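Local structure of nucleoporin NUP159 (Saccharomyces cerevisiae, 1XIP) at residues L148-L153 with K159-N164. The protein is a nuclear pore component whose N-terminal beta-propeller domain tethers the helicase Dbp5 to the pore during mRNA export. Sequence-based numbering, arbitrary orientation.
Sequences LSALDL and KQLAQN
A150 and K159 form an antiparallel hydrogen-bonded pair, in which A150 N donates to K159 O and K159 N to A150 O, each at 2.9 Å, while L148 pairs with A162 further along and the strands run antiparallel, their directions 155° apart. Between these pairs lies a classic beta bulge: L161 and A162 both stand opposite L148, and the carbonyl L148 O accepts two hydrogen bonds, from L161 N at 2.7 Å and from A162 N at 3.1 Å. The extra residue is fitted in at L161, whose psi of -53° departs from extended strand values and turns its CB toward the neighbouring strand. With CG anti to its own carbonyl carbon (chi1 -62°), L161 sends CD1 over the methyl of A150, 3.8 Å from A150 CB, and alongside the branch point of L148. A150 suits this spot because its short methyl can be overlaid by a neighbour's branch. The hairpin supplies the third and outermost strands of a four-stranded antiparallel blade of the beta-propeller; L148 and L161 also reach V140 on the adjoining inner strand. Shortening L161 to an alanine would probably open a gap over the A150 methyl and take one apolar neighbour from the L148 branch. A162, small as well, sets its methyl 4.1 Å from L148 CB. On the other face, Q160 bends in mid-chain to bring its amide over S149, NE2 lying 3.7 Å from S149 CB; a long polar chain is at home on this exposed edge strand. On the A150 face, the K159 side chain approaches only at its CB, while its bent chain leads the ammonium away toward E193, a long, weak ion pair.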
ATOM      1  N   LEU A 148      -6.712 -16.283   4.870  1.00 30.39           N
ATOM      2  CA  LEU A 148      -6.352 -15.165   5.747  1.00 30.29           C
ATOM      3  C   LEU A 148      -6.037 -15.652   7.154  1.00 30.77           C
ATOM      4  O   LEU A 148      -6.901 -16.240   7.816  1.00 31.20           O
ATOM      5  CB  LEU A 148      -7.465 -14.122   5.792  1.00 29.88           C
ATOM      6  CG  LEU A 148      -7.047 -12.766   6.349  1.00 28.44           C
ATOM      7  CD1 LEU A 148      -6.011 -12.143   5.453  1.00 26.79           C
ATOM      8  CD2 LEU A 148      -8.244 -11.859   6.483  1.00 27.25           C
ATOM      9  N   SER A 149      -4.805 -15.401   7.610  1.00 31.23           N
ATOM     10  CA  SER A 149      -4.332 -15.905   8.906  1.00 31.69           C
ATOM     11  C   SER A 149      -3.709 -14.824   9.779  1.00 31.84           C
ATOM     12  O   SER A 149      -3.367 -13.746   9.298  1.00 32.12           O
ATOM     13  CB  SER A 149      -3.330 -17.028   8.700  1.00 31.56           C
ATOM     14  OG  SER A 149      -2.454 -16.694   7.650  1.00 33.88           O
ATOM     15  N   ALA A 150      -3.564 -15.128  11.064  1.00 32.14           N
ATOM     16  CA  ALA A 150      -3.037 -14.178  12.040  1.00 32.73           C
ATOM     17  C   ALA A 150      -1.851 -14.750  12.811  1.00 33.11           C
ATOM     18  O   ALA A 150      -1.941 -15.839  13.379  1.00 33.10           O
ATOM     19  CB  ALA A 150      -4.128 -13.744  13.005  1.00 32.71           C
ATOM     20  N   LEU A 151      -0.741 -14.010  12.801  1.00 33.57           N
ATOM     21  CA  LEU A 151       0.459 -14.368  13.543  1.00 33.81           C
ATOM     22  C   LEU A 151       0.623 -13.443  14.736  1.00 34.32           C
ATOM     23  O   LEU A 151       0.762 -12.234  14.565  1.00 33.95           O
ATOM     24  CB  LEU A 151       1.685 -14.245  12.649  1.00 33.66           C
ATOM     25  CG  LEU A 151       2.810 -15.286  12.728  1.00 33.60           C
ATOM     26  CD1 LEU A 151       4.170 -14.611  12.656  1.00 31.37           C
ATOM     27  CD2 LEU A 151       2.710 -16.205  13.946  1.00 33.18           C
ATOM     28  N   ASP A 152       0.586 -14.009  15.944  1.00 35.03           N
ATOM     29  CA  ASP A 152       0.929 -13.242  17.136  1.00 35.94           C
ATOM     30  C   ASP A 152       2.444 -13.124  17.238  1.00 35.77           C
ATOM     31  O   ASP A 152       3.153 -14.122  17.250  1.00 35.33           O
ATOM     32  CB  ASP A 152       0.346 -13.870  18.409  1.00 36.57           C
ATOM     33  CG  ASP A 152       0.264 -12.869  19.577  1.00 38.65           C
ATOM     34  OD1 ASP A 152       1.324 -12.456  20.098  1.00 41.34           O
ATOM     35  OD2 ASP A 152      -0.811 -12.433  20.041  1.00 41.00           O
ATOM     36  N   LEU A 153       2.935 -11.896  17.303  1.00 36.00           N
ATOM     37  CA  LEU A 153       4.367 -11.675  17.323  1.00 36.71           C
ATOM     38  C   LEU A 153       5.013 -11.959  18.687  1.00 37.83           C
ATOM     39  O   LEU A 153       6.195 -12.291  18.763  1.00 37.86           O
ATOM     40  CB  LEU A 153       4.695 -10.281  16.797  1.00 36.22           C
ATOM     41  CG  LEU A 153       4.462 -10.143  15.277  1.00 34.79           C
ATOM     42  CD1 LEU A 153       4.497  -8.678  14.848  1.00 33.48           C
ATOM     43  CD2 LEU A 153       5.447 -10.993  14.450  1.00 31.62           C
ATOM     44  N   LYS A 159      -3.443 -18.159  14.152  1.00 42.44           N
ATOM     45  CA  LYS A 159      -4.894 -18.345  14.044  1.00 41.94           C
ATOM     46  C   LYS A 159      -5.338 -18.305  12.573  1.00 41.05           C
ATOM     47  O   LYS A 159      -4.665 -17.723  11.745  1.00 41.26           O
ATOM     48  CB  LYS A 159      -5.593 -17.215  14.803  1.00 42.26           C
ATOM     49  CG  LYS A 159      -6.908 -17.589  15.481  1.00 43.13           C
ATOM     50  CD  LYS A 159      -7.558 -16.367  16.162  1.00 44.55           C
ATOM     51  CE  LYS A 159      -6.875 -16.028  17.511  1.00 45.83           C
ATOM     52  NZ  LYS A 159      -7.831 -15.963  18.674  1.00 46.40           N
ATOM     53  N   GLN A 160      -6.473 -18.913  12.256  1.00 39.96           N
ATOM     54  CA  GLN A 160      -7.030 -18.824  10.906  1.00 38.98           C
ATOM     55  C   GLN A 160      -8.245 -17.906  10.905  1.00 38.18           C
ATOM     56  O   GLN A 160      -9.223 -18.171  11.599  1.00 38.24           O
ATOM     57  CB  GLN A 160      -7.407 -20.211  10.384  1.00 39.01           C
ATOM     58  CG  GLN A 160      -6.934 -20.510   8.971  1.00 40.08           C
ATOM     59  CD  GLN A 160      -5.415 -20.460   8.829  1.00 41.93           C
ATOM     60  OE1 GLN A 160      -4.679 -20.667   9.807  1.00 42.47           O
ATOM     61  NE2 GLN A 160      -4.942 -20.177   7.615  1.00 42.33           N
ATOM     62  N   LEU A 161      -8.186 -16.825  10.133  1.00 37.01           N
ATOM     63  CA  LEU A 161      -9.224 -15.805  10.198  1.00 36.14           C
ATOM     64  C   LEU A 161     -10.341 -16.011   9.197  1.00 35.88           C
ATOM     65  O   LEU A 161     -11.513 -16.026   9.572  1.00 35.98           O
ATOM     66  CB  LEU A 161      -8.635 -14.410  10.036  1.00 36.21           C
ATOM     67  CG  LEU A 161      -7.630 -13.959  11.090  1.00 35.83           C
ATOM     68  CD1 LEU A 161      -6.875 -12.768  10.568  1.00 35.43           C
ATOM     69  CD2 LEU A 161      -8.324 -13.652  12.430  1.00 35.59           C
ATOM     70  N   ALA A 162      -9.988 -16.163   7.923  1.00 35.16           N
ATOM     71  CA  ALA A 162     -10.993 -16.300   6.878  1.00 34.51           C
ATOM     72  C   ALA A 162     -10.473 -17.105   5.709  1.00 34.22           C
ATOM     73  O   ALA A 162      -9.305 -17.496   5.688  1.00 34.23           O
ATOM     74  CB  ALA A 162     -11.477 -14.936   6.415  1.00 34.40           C
ATOM     75  N   GLN A 163     -11.356 -17.360   4.745  1.00 33.86           N
ATOM     76  CA  GLN A 163     -11.011 -18.098   3.537  1.00 33.51           C
ATOM     77  C   GLN A 163     -11.564 -17.422   2.298  1.00 32.78           C
ATOM     78  O   GLN A 163     -12.480 -16.588   2.392  1.00 32.42           O
ATOM     79  CB  GLN A 163     -11.572 -19.507   3.599  1.00 33.96           C
ATOM     80  CG  GLN A 163     -10.610 -20.538   4.114  1.00 34.85           C
ATOM     81  CD  GLN A 163     -11.249 -21.425   5.144  1.00 35.34           C
ATOM     82  OE1 GLN A 163     -10.989 -21.277   6.342  1.00 36.17           O
ATOM     83  NE2 GLN A 163     -12.107 -22.335   4.696  1.00 34.35           N
ATOM     84  N   ASN A 164     -11.012 -17.801   1.142  1.00 31.77           N
ATOM     85  CA  ASN A 164     -11.469 -17.315  -0.160  1.00 30.92           C
ATOM     86  C   ASN A 164     -11.309 -15.815  -0.349  1.00 30.15           C
ATOM     87  O   ASN A 164     -12.024 -15.206  -1.145  1.00 30.37           O
ATOM     88  CB  ASN A 164     -12.926 -17.717  -0.395  1.00 31.29           C
ATOM     89  CG  ASN A 164     -13.099 -19.207  -0.535  1.00 31.40           C
ATOM     90  OD1 ASN A 164     -12.343 -19.862  -1.257  1.00 31.48           O
ATOM     91  ND2 ASN A 164     -14.100 -19.756   0.146  1.00 32.21           N
TER